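Local coordinates for imine reductase (Amycolatopsis orientalis, PDB 5A9S), which probably catalyses the NADPH-dependent reduction of imines to amines, at residues Met240-Leu245 / Arg264-Leu269; Gly236-Asn241 / Ser280-Val285; Val8-Leu13 / His29-Trp34; Leu65-Ala70 / Val91-Ser96. All coordinates share one frame; numbering follows the deposited sequence.

Contact 1 (Met240-Leu245 / Arg264-Leu269); sequences MNVTTL and RNKELL. With NAP (NADP nicotinamide-adenine-dinucleotide phosphate), chain D.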
# COMPACT_ATOMS: atom_id res chain seq x y z
N MET B 240 8.94 15.71 -10.73
CA MET B 240 9.85 14.63 -10.63
C MET B 240 9.07 13.32 -10.71
O MET B 240 9.56 12.37 -11.29
CB MET B 240 10.58 14.76 -9.30
CG MET B 240 11.41 13.60 -8.88
SD MET B 240 12.19 13.87 -7.25
CE MET B 240 11.66 12.39 -6.34
N ASN B 241 7.89 13.27 -10.07
CA ASN B 241 7.07 12.07 -10.06
C ASN B 241 6.43 11.82 -11.40
O ASN B 241 6.32 10.67 -11.81
CB ASN B 241 6.02 12.11 -8.93
CG ASN B 241 6.68 12.02 -7.57
OD1 ASN B 241 6.74 13.02 -6.85
ND2 ASN B 241 7.18 10.85 -7.21
N VAL B 242 6.08 12.87 -12.12
CA VAL B 242 5.60 12.68 -13.54
C VAL B 242 6.69 12.02 -14.39
O VAL B 242 6.41 11.15 -15.16
CB VAL B 242 5.19 14.01 -14.18
CG1 VAL B 242 4.94 13.88 -15.68
CG2 VAL B 242 4.01 14.65 -13.45
N THR B 243 7.94 12.43 -14.23
CA THR B 243 9.02 11.80 -14.96
C THR B 243 9.16 10.33 -14.58
O THR B 243 9.35 9.50 -15.45
CB THR B 243 10.34 12.55 -14.70
OG1 THR B 243 10.11 13.92 -14.99
CG2 THR B 243 11.45 12.03 -15.56
N THR B 244 9.07 10.04 -13.28
CA THR B 244 9.12 8.66 -12.83
C THR B 244 8.03 7.87 -13.49
O THR B 244 8.26 6.80 -14.02
CB THR B 244 9.07 8.58 -11.29
OG1 THR B 244 10.20 9.31 -10.77
CG2 THR B 244 9.15 7.16 -10.80
N LEU B 245 6.82 8.39 -13.50
CA LEU B 245 5.71 7.67 -14.13
C LEU B 245 5.89 7.40 -15.61
O LEU B 245 5.48 6.34 -16.10
CB LEU B 245 4.38 8.40 -13.89
CG LEU B 245 3.35 7.93 -12.86
CD1 LEU B 245 3.33 6.48 -12.40
CD2 LEU B 245 3.32 8.83 -11.68
N ARG B 264 -3.08 6.22 -15.85
CA ARG B 264 -4.04 6.92 -15.00
C ARG B 264 -3.37 7.65 -13.89
O ARG B 264 -3.73 8.79 -13.60
CB ARG B 264 -5.09 5.95 -14.40
CG ARG B 264 -5.92 5.23 -15.46
CD ARG B 264 -7.27 5.88 -15.69
NE ARG B 264 -7.60 5.88 -17.11
CZ ARG B 264 -6.99 6.64 -18.04
NH1 ARG B 264 -6.02 7.48 -17.73
NH2 ARG B 264 -7.37 6.56 -19.31
N ASN B 265 -2.40 6.99 -13.24
CA ASN B 265 -1.68 7.65 -12.15
C ASN B 265 -0.95 8.93 -12.65
O ASN B 265 -0.97 9.99 -11.99
CB ASN B 265 -0.71 6.68 -11.49
CG ASN B 265 -1.40 5.59 -10.67
OD1 ASN B 265 -0.85 4.51 -10.42
ND2 ASN B 265 -2.55 5.90 -10.21
N LYS B 266 -0.37 8.84 -13.84
CA LYS B 266 0.29 10.00 -14.48
C LYS B 266 -0.68 11.13 -14.79
O LYS B 266 -0.35 12.29 -14.59
CB LYS B 266 0.99 9.63 -15.78
CG LYS B 266 1.88 10.78 -16.30
CD LYS B 266 2.81 10.40 -17.42
CE LYS B 266 2.54 11.07 -18.76
NZ LYS B 266 2.05 12.46 -18.83
N GLU B 267 -1.83 10.78 -15.34
CA GLU B 267 -2.85 11.77 -15.74
C GLU B 267 -3.32 12.61 -14.56
O GLU B 267 -3.59 13.83 -14.64
CB GLU B 267 -4.03 11.03 -16.32
CG GLU B 267 -3.99 10.93 -17.84
CD GLU B 267 -5.34 10.62 -18.45
OE1 GLU B 267 -6.36 10.55 -17.71
OE2 GLU B 267 -5.38 10.40 -19.68
N LEU B 268 -3.43 11.91 -13.45
CA LEU B 268 -3.82 12.51 -12.23
C LEU B 268 -2.80 13.54 -11.78
O LEU B 268 -3.16 14.65 -11.36
CB LEU B 268 -3.97 11.41 -11.18
CG LEU B 268 -4.29 11.86 -9.78
CD1 LEU B 268 -5.64 12.56 -9.78
CD2 LEU B 268 -4.28 10.68 -8.81
N LEU B 269 -1.52 13.16 -11.85
CA LEU B 269 -0.45 14.09 -11.55
C LEU B 269 -0.42 15.30 -12.48
O LEU B 269 -0.20 16.42 -12.02
CB LEU B 269 0.90 13.37 -11.55
CG LEU B 269 1.43 12.89 -10.22
CD1 LEU B 269 0.37 12.44 -9.22
CD2 LEU B 269 2.50 11.83 -10.42
PA NAP D . 18.38 14.69 -11.80
O1A NAP D . 17.74 15.96 -12.35
O2A NAP D . 17.64 13.39 -12.10
O5B NAP D . 19.86 14.65 -12.43
C5B NAP D . 20.68 15.80 -12.37
C4B NAP D . 22.09 15.40 -12.72
O4B NAP D . 22.13 14.82 -14.04
C3B NAP D . 22.98 16.63 -12.77
O3B NAP D . 24.26 16.27 -12.29
C2B NAP D . 23.02 16.95 -14.23
O2B NAP D . 24.13 17.75 -14.66
C1B NAP D . 23.04 15.57 -14.84
N9A NAP D . 22.71 15.67 -16.28
C8A NAP D . 21.52 15.97 -16.83
N7A NAP D . 21.60 15.99 -18.18
C5A NAP D . 22.87 15.70 -18.49
C6A NAP D . 23.65 15.56 -19.73
N6A NAP D . 23.03 15.74 -20.91
N1A NAP D . 24.97 15.24 -19.61
C2A NAP D . 25.57 15.06 -18.42
N3A NAP D . 24.91 15.18 -17.26
C4A NAP D . 23.60 15.49 -17.23
O3 NAP D . 18.81 14.89 -10.22
PN NAP D . 19.54 13.89 -9.14
O1N NAP D . 18.86 14.05 -7.80
O2N NAP D . 21.07 13.84 -9.21
O5D NAP D . 19.00 12.46 -9.64
C5D NAP D . 19.77 11.46 -10.29
C4D NAP D . 18.85 10.24 -10.41
O4D NAP D . 18.70 9.44 -9.23
C3D NAP D . 17.40 10.64 -10.79
O3D NAP D . 17.16 10.82 -12.19
C2D NAP D . 16.49 9.60 -10.19
O2D NAP D . 15.89 8.79 -11.18
C1D NAP D . 17.38 8.82 -9.21
N1N NAP D . 16.68 8.85 -7.90
C2N NAP D . 16.34 10.05 -7.35
C3N NAP D . 15.65 10.14 -6.12
C7N NAP D . 15.30 11.48 -5.54
O7N NAP D . 14.27 11.56 -4.87
N7N NAP D . 16.11 12.54 -5.76
C4N NAP D . 15.30 8.96 -5.44
C5N NAP D . 15.65 7.74 -6.02
C6N NAP D . 16.33 7.70 -7.26
P2B NAP D . 24.00 19.36 -14.61
O1X NAP D . 25.22 19.81 -15.38
O2X NAP D . 22.79 19.65 -15.45
O3X NAP D . 23.90 19.65 -13.09
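Asn265 meets Leu245 across an antiparallel helix pair of the all-helical C-terminal domain, formed by helices 238-255 and 260-275. The local axes of 240-245 and 264-269 approach to 9.5 Å, with 158° between their directions. The CB of Asn265 lies 4.1 Å from Leu245 CD1, and the two side chains cross at about a right angle; its OD1 is hydrogen-bonded to Ser180 of the neighbouring subunit, so the residue faces both the helix pair and the dimer interface.

One residue on, Lys266 presents its backbone and the base of its side chain to Leu245: Leu245 CG is 4.0 Å from Lys266 N, and the CB atoms of both residues are in van der Waals contact. With CG anti to the backbone N (chi1 -170°), the aliphatic chain runs past Val242, while NZ forms a salt bridge with Asp270 further along the same helix.

Leu269, one turn beyond Asn265, sends its side chain to three residues of helix 238-255. Its CB is 3.9 Å from Val242 CG2, the two side chains sliding past each other in opposite directions, and its CD2 lies 3.8 Å from Asn241 CB. Met240, which does not reach 264-269, points away to an NADP held by the neighbouring subunit's nucleotide domain; its CE comes close, 3.1 Å, to the carboxamide O7N. Back in the seam between the helices, Leu245 and Leu269 cross nearly perpendicularly, and their CD2 methyls stand 3.4 Å apart, tighter than a usual carbon-carbon contact.

Contact 2 (Gly236-Asn241 / Ser280-Val285); sequences GSLEMN and SSYYSV. With NAP (NADP nicotinamide-adenine-dinucleotide phosphate), chain D.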
# COMPACT_ATOMS: atom_id res chain seq x y z
N GLY B 236 9.18 13.88 -3.27
CA GLY B 236 9.69 14.89 -4.23
C GLY B 236 8.55 15.62 -4.91
O GLY B 236 7.37 15.30 -4.68
N SER B 237 8.88 16.59 -5.75
CA SER B 237 7.87 17.43 -6.39
C SER B 237 7.01 16.62 -7.34
O SER B 237 7.42 15.56 -7.82
CB SER B 237 8.56 18.53 -7.21
OG SER B 237 9.21 17.95 -8.34
N LEU B 238 5.86 17.17 -7.68
CA LEU B 238 5.02 16.58 -8.71
C LEU B 238 5.75 16.27 -10.03
O LEU B 238 5.53 15.22 -10.61
CB LEU B 238 3.78 17.45 -8.99
CG LEU B 238 2.37 17.14 -8.39
CD1 LEU B 238 2.31 16.04 -7.34
CD2 LEU B 238 1.62 18.36 -7.90
N GLU B 239 6.59 17.21 -10.50
CA GLU B 239 7.27 17.08 -11.77
C GLU B 239 8.20 15.88 -11.80
O GLU B 239 8.28 15.17 -12.79
CB GLU B 239 8.12 18.37 -12.07
N MET B 240 8.94 15.71 -10.73
CA MET B 240 9.85 14.63 -10.63
C MET B 240 9.07 13.32 -10.71
O MET B 240 9.56 12.37 -11.29
CB MET B 240 10.58 14.76 -9.30
CG MET B 240 11.41 13.60 -8.88
SD MET B 240 12.19 13.87 -7.25
CE MET B 240 11.66 12.39 -6.34
N ASN B 241 7.89 13.27 -10.07
CA ASN B 241 7.07 12.07 -10.06
C ASN B 241 6.43 11.82 -11.40
O ASN B 241 6.32 10.67 -11.81
CB ASN B 241 6.02 12.11 -8.93
CG ASN B 241 6.68 12.02 -7.57
OD1 ASN B 241 6.74 13.02 -6.85
ND2 ASN B 241 7.18 10.85 -7.21
N SER B 280 4.84 21.67 -6.53
CA SER B 280 3.96 21.40 -5.39
C SER B 280 4.14 19.97 -4.85
O SER B 280 4.69 19.10 -5.51
CB SER B 280 2.49 21.70 -5.76
OG SER B 280 2.30 21.82 -7.14
N SER B 281 3.75 19.75 -3.62
CA SER B 281 3.95 18.47 -2.98
C SER B 281 3.04 17.40 -3.57
O SER B 281 1.97 17.72 -4.10
CB SER B 281 3.69 18.60 -1.50
OG SER B 281 4.17 17.45 -0.86
N TYR B 282 3.43 16.12 -3.42
CA TYR B 282 2.56 15.01 -3.85
C TYR B 282 1.19 15.06 -3.14
O TYR B 282 0.15 14.89 -3.77
CB TYR B 282 3.21 13.63 -3.61
CG TYR B 282 2.51 12.55 -4.43
CD1 TYR B 282 1.31 11.96 -4.02
CD2 TYR B 282 3.04 12.15 -5.65
CE1 TYR B 282 0.66 11.03 -4.83
CE2 TYR B 282 2.43 11.19 -6.43
CZ TYR B 282 1.23 10.64 -6.03
OH TYR B 282 0.63 9.69 -6.85
N TYR B 283 1.19 15.39 -1.87
CA TYR B 283 -0.04 15.36 -1.08
C TYR B 283 -1.15 16.24 -1.65
O TYR B 283 -2.33 15.92 -1.49
CB TYR B 283 0.23 15.79 0.34
CG TYR B 283 -0.84 15.29 1.32
CD1 TYR B 283 -0.69 14.06 1.95
CD2 TYR B 283 -1.92 16.10 1.68
CE1 TYR B 283 -1.64 13.61 2.84
CE2 TYR B 283 -2.88 15.65 2.59
CZ TYR B 283 -2.74 14.40 3.13
OH TYR B 283 -3.65 13.94 4.05
N SER B 284 -0.76 17.31 -2.36
CA SER B 284 -1.69 18.27 -2.90
C SER B 284 -2.60 17.68 -3.99
O SER B 284 -3.68 18.22 -4.24
CB SER B 284 -0.97 19.54 -3.37
OG SER B 284 -0.20 19.29 -4.53
N VAL B 285 -2.22 16.55 -4.58
CA VAL B 285 -3.17 15.74 -5.33
C VAL B 285 -4.59 15.65 -4.64
O VAL B 285 -5.63 15.69 -5.31
CB VAL B 285 -2.63 14.31 -5.56
CG1 VAL B 285 -3.70 13.40 -6.16
CG2 VAL B 285 -1.45 14.34 -6.51
PA NAP D . 18.38 14.69 -11.80
O1A NAP D . 17.74 15.96 -12.35
O2A NAP D . 17.64 13.39 -12.10
O5B NAP D . 19.86 14.65 -12.43
C5B NAP D . 20.68 15.80 -12.37
C4B NAP D . 22.09 15.40 -12.72
O4B NAP D . 22.13 14.82 -14.04
C3B NAP D . 22.98 16.63 -12.77
O3B NAP D . 24.26 16.27 -12.29
C2B NAP D . 23.02 16.95 -14.23
O2B NAP D . 24.13 17.75 -14.66
C1B NAP D . 23.04 15.57 -14.84
N9A NAP D . 22.71 15.67 -16.28
C8A NAP D . 21.52 15.97 -16.83
N7A NAP D . 21.60 15.99 -18.18
C5A NAP D . 22.87 15.70 -18.49
C6A NAP D . 23.65 15.56 -19.73
N6A NAP D . 23.03 15.74 -20.91
N1A NAP D . 24.97 15.24 -19.61
C2A NAP D . 25.57 15.06 -18.42
N3A NAP D . 24.91 15.18 -17.26
C4A NAP D . 23.60 15.49 -17.23
O3 NAP D . 18.81 14.89 -10.22
PN NAP D . 19.54 13.89 -9.14
O1N NAP D . 18.86 14.05 -7.80
O2N NAP D . 21.07 13.84 -9.21
O5D NAP D . 19.00 12.46 -9.64
C5D NAP D . 19.77 11.46 -10.29
C4D NAP D . 18.85 10.24 -10.41
O4D NAP D . 18.70 9.44 -9.23
C3D NAP D . 17.40 10.64 -10.79
O3D NAP D . 17.16 10.82 -12.19
C2D NAP D . 16.49 9.60 -10.19
O2D NAP D . 15.89 8.79 -11.18
C1D NAP D . 17.38 8.82 -9.21
N1N NAP D . 16.68 8.85 -7.90
C2N NAP D . 16.34 10.05 -7.35
C3N NAP D . 15.65 10.14 -6.12
C7N NAP D . 15.30 11.48 -5.54
O7N NAP D . 14.27 11.56 -4.87
N7N NAP D . 16.11 12.54 -5.76
C4N NAP D . 15.30 8.96 -5.44
C5N NAP D . 15.65 7.74 -6.02
C6N NAP D . 16.33 7.70 -7.26
P2B NAP D . 24.00 19.36 -14.61
O1X NAP D . 25.22 19.81 -15.38
O2X NAP D . 22.79 19.65 -15.45
O3X NAP D . 23.90 19.65 -13.09
O HOH W 1 5.95 15.80 -2.38
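Ser280 and Leu238 are joined by the direct backbone hydrogen bond of this contact, which ties the start of helix 238-255, in the helical C-terminal domain, to the loop after helix 260-275. Leu238 N donates to Ser280 O over 3.1 Å, with an N-H...O angle of 152°. Beside it a water makes a second, indirect link: it donates to Gly236 O and accepts from Tyr282 N, each at 2.7 Å. The remaining polar bonds lie within each partner. Ser237 is the N-cap of the helix, its OG accepting from Met240 N at 3.3 Å. On the other side Ser281 O takes two donors of one residue, Ser284 N and Ser284 OG, the hydroxyl at 2.7 Å in the carbonyl plane, a double grip consistent with the 3-10 turn that begins here.

Leu238 divides its packing between two methyls. CD1 sits 3.6 Å from Tyr282 CA and also reaches Val285 CG2, whereas CD2 packs against hydroxyls: that of Ser284, and Ser280 OG at 3.6 Å, itself hydrogen-bonded to Phe277 O.

Among flat groups, the Asn241 amide stands at the edge of the Tyr282 ring, the planes 86° apart. Val285 CG2 lies over one ring face, displaced toward the rim. The phenol OH is hydrogen-bonded to Asn183 of the neighbouring subunit.

The side chain of Ser281 is about 8 Å from a bound calcium ion. Behind Leu238 lie Ala272 and Val273 of helix 260-275, while Tyr282 packs on Leu269 of that helix and on Gln222 of helix 199-222, so the loop is wedged between three helices and the dimer partner.

Contact 3 (Val8-Leu13 / His29-Trp34); sequences VTVAGL and HDVTVW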
# COMPACT_ATOMS: atom_id res chain seq x y z
N VAL B 8 -25.34 -14.09 24.59
CA VAL B 8 -25.30 -13.19 23.48
C VAL B 8 -26.19 -13.81 22.42
O VAL B 8 -26.28 -15.04 22.31
CB VAL B 8 -23.84 -12.85 23.05
CG1 VAL B 8 -23.01 -14.10 22.98
CG2 VAL B 8 -23.76 -12.10 21.69
N THR B 9 -26.90 -12.95 21.70
CA THR B 9 -27.69 -13.36 20.56
C THR B 9 -27.05 -12.86 19.27
O THR B 9 -26.68 -11.71 19.18
CB THR B 9 -29.08 -12.79 20.66
OG1 THR B 9 -29.77 -13.32 21.84
CG2 THR B 9 -29.89 -13.07 19.43
N VAL B 10 -26.94 -13.73 18.25
CA VAL B 10 -26.51 -13.34 16.94
C VAL B 10 -27.72 -13.46 16.01
O VAL B 10 -28.33 -14.55 15.88
CB VAL B 10 -25.39 -14.24 16.45
CG1 VAL B 10 -24.98 -13.90 15.03
CG2 VAL B 10 -24.19 -14.18 17.41
N ALA B 11 -28.06 -12.35 15.38
CA ALA B 11 -29.07 -12.29 14.28
C ALA B 11 -28.42 -12.16 12.92
O ALA B 11 -27.78 -11.14 12.60
CB ALA B 11 -30.02 -11.14 14.52
N GLY B 12 -28.57 -13.21 12.11
CA GLY B 12 -27.97 -13.27 10.79
C GLY B 12 -26.89 -14.28 10.71
O GLY B 12 -25.87 -14.15 11.35
N LEU B 13 -27.09 -15.29 9.87
CA LEU B 13 -26.25 -16.47 9.88
C LEU B 13 -25.73 -16.78 8.49
O LEU B 13 -25.55 -17.94 8.12
CB LEU B 13 -27.02 -17.65 10.48
CG LEU B 13 -27.37 -17.57 11.97
CD1 LEU B 13 -28.11 -18.84 12.43
CD2 LEU B 13 -26.15 -17.35 12.84
N HIS B 29 -19.53 -18.58 25.43
CA HIS B 29 -20.80 -17.85 25.70
C HIS B 29 -21.98 -18.78 25.45
O HIS B 29 -21.85 -19.71 24.66
CB HIS B 29 -20.98 -16.63 24.77
CG HIS B 29 -19.97 -15.54 24.95
ND1 HIS B 29 -20.12 -14.54 25.88
CD2 HIS B 29 -18.80 -15.30 24.32
CE1 HIS B 29 -19.08 -13.73 25.83
NE2 HIS B 29 -18.26 -14.16 24.88
N ASP B 30 -23.09 -18.50 26.15
CA ASP B 30 -24.44 -18.98 25.82
C ASP B 30 -24.96 -18.19 24.65
O ASP B 30 -25.42 -17.04 24.80
CB ASP B 30 -25.40 -18.77 26.99
CG ASP B 30 -24.96 -19.51 28.25
OD1 ASP B 30 -24.42 -20.63 28.12
OD2 ASP B 30 -25.14 -18.97 29.37
N VAL B 31 -24.97 -18.82 23.48
CA VAL B 31 -25.27 -18.11 22.25
C VAL B 31 -26.62 -18.55 21.73
O VAL B 31 -26.85 -19.74 21.53
CB VAL B 31 -24.18 -18.37 21.19
CG1 VAL B 31 -24.54 -17.71 19.87
CG2 VAL B 31 -22.84 -17.85 21.72
N THR B 32 -27.47 -17.58 21.49
CA THR B 32 -28.76 -17.82 20.84
C THR B 32 -28.66 -17.28 19.47
O THR B 32 -28.21 -16.14 19.30
CB THR B 32 -29.89 -17.11 21.63
OG1 THR B 32 -29.95 -17.65 22.95
CG2 THR B 32 -31.20 -17.28 20.97
N VAL B 33 -29.03 -18.08 18.47
CA VAL B 33 -28.96 -17.64 17.09
C VAL B 33 -30.35 -17.45 16.47
O VAL B 33 -31.33 -18.06 16.86
CB VAL B 33 -28.09 -18.56 16.23
CG1 VAL B 33 -26.65 -18.57 16.78
CG2 VAL B 33 -28.65 -19.99 16.17
N TRP B 34 -30.42 -16.58 15.49
CA TRP B 34 -31.64 -16.35 14.74
C TRP B 34 -31.28 -16.04 13.30
O TRP B 34 -30.32 -15.30 13.06
CB TRP B 34 -32.39 -15.16 15.32
CG TRP B 34 -33.64 -14.89 14.56
CD1 TRP B 34 -34.91 -15.35 14.84
CD2 TRP B 34 -33.75 -14.05 13.38
NE1 TRP B 34 -35.80 -14.85 13.89
CE2 TRP B 34 -35.12 -14.07 12.98
CE3 TRP B 34 -32.84 -13.30 12.64
CZ2 TRP B 34 -35.58 -13.33 11.85
CZ3 TRP B 34 -33.30 -12.57 11.53
CH2 TRP B 34 -34.65 -12.60 11.14
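Thr32 N donates to Val8 O at 2.9 Å, one of five backbone hydrogen bonds between these parallel strands. Donors and acceptors alternate along the pair: Val8 N binds Asp30 O, Val10 N binds Thr32 O, and Trp34 N binds Val10 O. Gly12 N then reaches Trp34 O at 2.9 Å in the straightest of the five, 174° at the hydrogen, carrying the pairing one residue beyond strand 8-11. CA-H...O contacts fill the spaces between; Thr9 CA is 3.1 Å from Thr32 O. Strand axes 19° apart agree with the usual twist of a parallel sheet.

The sheet face bearing Thr9, Ala11, Thr32 and Trp34 is uneven. The two threonines lie side by side, with Thr9 OG1 3.8 Å from Thr32 CB, while that hydroxyl is hydrogen-bonded to Ser62 OG and Ala58 O. Beyond them Ala11 CB approaches CE3 of the Trp34 indole at 4.0 Å; CG anti to the backbone N (chi1 179°) carries the ring past the end of the pair.

On the other face Val8 CG1 packs 3.7 Å from His29 CB and touches Val31. At the far end Leu13 crosses Val33 nearly perpendicularly, its CD1 3.8 Å from Val33 CB.

Strands 8-11 and 31-34, linked by helix 15-26, form the first beta-alpha-beta unit of a Rossmann fold; Gly12 fits the start of its GxGxxG turn. Leu13 is among the residues known to bind NADP(+) in this protein, though none is bound to this chain here. Since pairing runs on to Gly12 and Leu13 N donates to Asn35 OD1, both strand ends are held beside cofactor-binding residues, with Trp34 next to Arg36.

Contact 4 (Leu65-Ala70 / Val91-Ser96); sequences LVVCLA and VVNLNS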
# COMPACT_ATOMS: atom_id res chain seq x y z
N LEU B 65 -27.05 -8.04 21.68
CA LEU B 65 -27.54 -8.51 20.38
C LEU B 65 -26.59 -8.11 19.23
O LEU B 65 -26.39 -6.93 18.91
CB LEU B 65 -28.92 -7.94 20.06
CG LEU B 65 -29.93 -7.87 21.25
CD1 LEU B 65 -31.17 -7.07 20.83
CD2 LEU B 65 -30.34 -9.25 21.85
N VAL B 66 -26.01 -9.12 18.62
CA VAL B 66 -25.01 -8.89 17.59
C VAL B 66 -25.71 -9.14 16.30
O VAL B 66 -26.26 -10.20 16.13
CB VAL B 66 -23.84 -9.85 17.77
CG1 VAL B 66 -22.90 -9.75 16.56
CG2 VAL B 66 -23.13 -9.55 19.08
N VAL B 67 -25.71 -8.14 15.42
CA VAL B 67 -26.45 -8.20 14.17
C VAL B 67 -25.52 -8.16 12.95
O VAL B 67 -24.70 -7.24 12.81
CB VAL B 67 -27.46 -7.04 14.07
CG1 VAL B 67 -28.29 -7.18 12.80
CG2 VAL B 67 -28.40 -7.02 15.29
N CYS B 68 -25.72 -9.12 12.04
CA CYS B 68 -24.95 -9.26 10.85
C CYS B 68 -25.86 -9.72 9.73
O CYS B 68 -25.85 -10.87 9.33
CB CYS B 68 -23.77 -10.21 11.09
SG CYS B 68 -22.56 -9.99 9.77
N LEU B 69 -26.69 -8.82 9.27
CA LEU B 69 -27.61 -9.06 8.18
C LEU B 69 -27.06 -8.60 6.83
O LEU B 69 -26.05 -7.89 6.78
CB LEU B 69 -28.92 -8.32 8.46
CG LEU B 69 -29.52 -8.80 9.77
CD1 LEU B 69 -30.68 -7.94 10.18
CD2 LEU B 69 -29.87 -10.27 9.73
N ALA B 70 -27.75 -8.98 5.76
CA ALA B 70 -27.36 -8.58 4.41
C ALA B 70 -27.37 -7.06 4.07
O ALA B 70 -26.72 -6.66 3.09
CB ALA B 70 -28.15 -9.36 3.37
N VAL B 91 -27.79 -3.26 20.76
CA VAL B 91 -27.48 -3.77 19.45
C VAL B 91 -26.08 -3.38 18.99
O VAL B 91 -25.70 -2.22 19.06
CB VAL B 91 -28.49 -3.25 18.43
CG1 VAL B 91 -28.05 -3.53 17.00
CG2 VAL B 91 -29.83 -3.90 18.73
N VAL B 92 -25.33 -4.37 18.51
CA VAL B 92 -24.01 -4.17 17.87
C VAL B 92 -24.24 -4.51 16.44
O VAL B 92 -24.41 -5.68 16.13
CB VAL B 92 -22.96 -5.08 18.52
CG1 VAL B 92 -21.61 -4.96 17.81
CG2 VAL B 92 -22.83 -4.71 19.98
N ASN B 93 -24.33 -3.50 15.57
CA ASN B 93 -24.66 -3.72 14.16
C ASN B 93 -23.38 -3.75 13.33
O ASN B 93 -22.69 -2.74 13.17
CB ASN B 93 -25.58 -2.63 13.70
CG ASN B 93 -26.03 -2.77 12.26
OD1 ASN B 93 -25.82 -3.78 11.60
ND2 ASN B 93 -26.65 -1.74 11.78
N LEU B 94 -23.12 -4.90 12.74
CA LEU B 94 -21.86 -5.15 12.06
C LEU B 94 -21.99 -5.18 10.56
O LEU B 94 -21.02 -5.52 9.90
CB LEU B 94 -21.30 -6.46 12.55
CG LEU B 94 -20.31 -6.56 13.69
CD1 LEU B 94 -19.87 -5.32 14.42
CD2 LEU B 94 -20.68 -7.59 14.70
N ASN B 95 -23.10 -4.77 10.03
CA ASN B 95 -23.21 -4.80 8.61
C ASN B 95 -23.27 -3.51 7.78
O ASN B 95 -23.05 -3.64 6.60
CB ASN B 95 -24.39 -5.65 8.22
CG ASN B 95 -25.69 -5.04 8.66
OD1 ASN B 95 -26.08 -3.99 8.12
ND2 ASN B 95 -26.35 -5.65 9.63
N SER B 96 -23.61 -2.38 8.39
CA SER B 96 -23.83 -1.09 7.72
C SER B 96 -23.07 -0.78 6.43
O SER B 96 -21.92 -1.06 6.30
CB SER B 96 -23.74 0.11 8.68
OG SER B 96 -24.69 0.09 9.70
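Leu65 and Val91 meet through their outer methyls, CD1 to CG2 at 4.0 Å. Val91 is a forked bump: its other branch, CG1, leans toward Val67 and comes 3.9 Å from CG2 of that residue. The fork thus sits between Leu65 and Val67, which project from the same face of the sheet, and both pairs meet at a slant. On the reverse face Val66 CG1 presses against Leu94 CD2 at 3.6 Å; Leu20 of helix 15-26 packs on both.

Underneath runs a regular parallel backbone. Val92 N donates to Leu65 O, Val67 N to Val92 O and Leu94 N to Val67 O, the first at 2.8 Å and 173°. The two strands are central members of the Rossmann sheet of the NADP-binding domain, and their local axes diverge by 18°. Strand pairing ends after Val67 and Asn93, and the two segments open into loops that carry Ala70 and Asn95, both NADP(+)-binding residues.

In this opening the bump is Asn95. Its CG lies between the backbone N and the carbonyl carbon (chi1 67°), which turns the side chain toward segment 65-70. There its base fits closely against the Leu69 carbonyl, CB standing 3.1 Å and CG 3.4 Å from Leu69 O, while the amide end merely packs beside Val67 CG1 and Leu69 CB. Asn93 shapes the bend by an Asx turn: its OD1 accepts from Asn95 N at 3.3 Å, the donor standing well above the plane of the side-chain carbonyl, while Asn93 ND2 is hydrogen-bonded to Tyr116.

In the fold
From the N terminus, contact 3 closes first, returning the chain through helix 15-26 to lay strand 31-34 beside strand 8-11. Contact 4 follows in series, pairing strand 64-67 with strand 90-93. The two meet because strands 8-11 and 64-67 are neighbours in one sheet, with Thr9 O only 2.7 Å from Val66 N, a probable hydrogen bond. Contacts 1 and 2 lie in the C-terminal domain, their centres 42 to 51 Å from those of the other two. Both use the start of helix 238-255 and share Met240 and Asn241; the loop closed by contact 1 nests inside that of contact 2, which adds segment 280-285 to the helix pair.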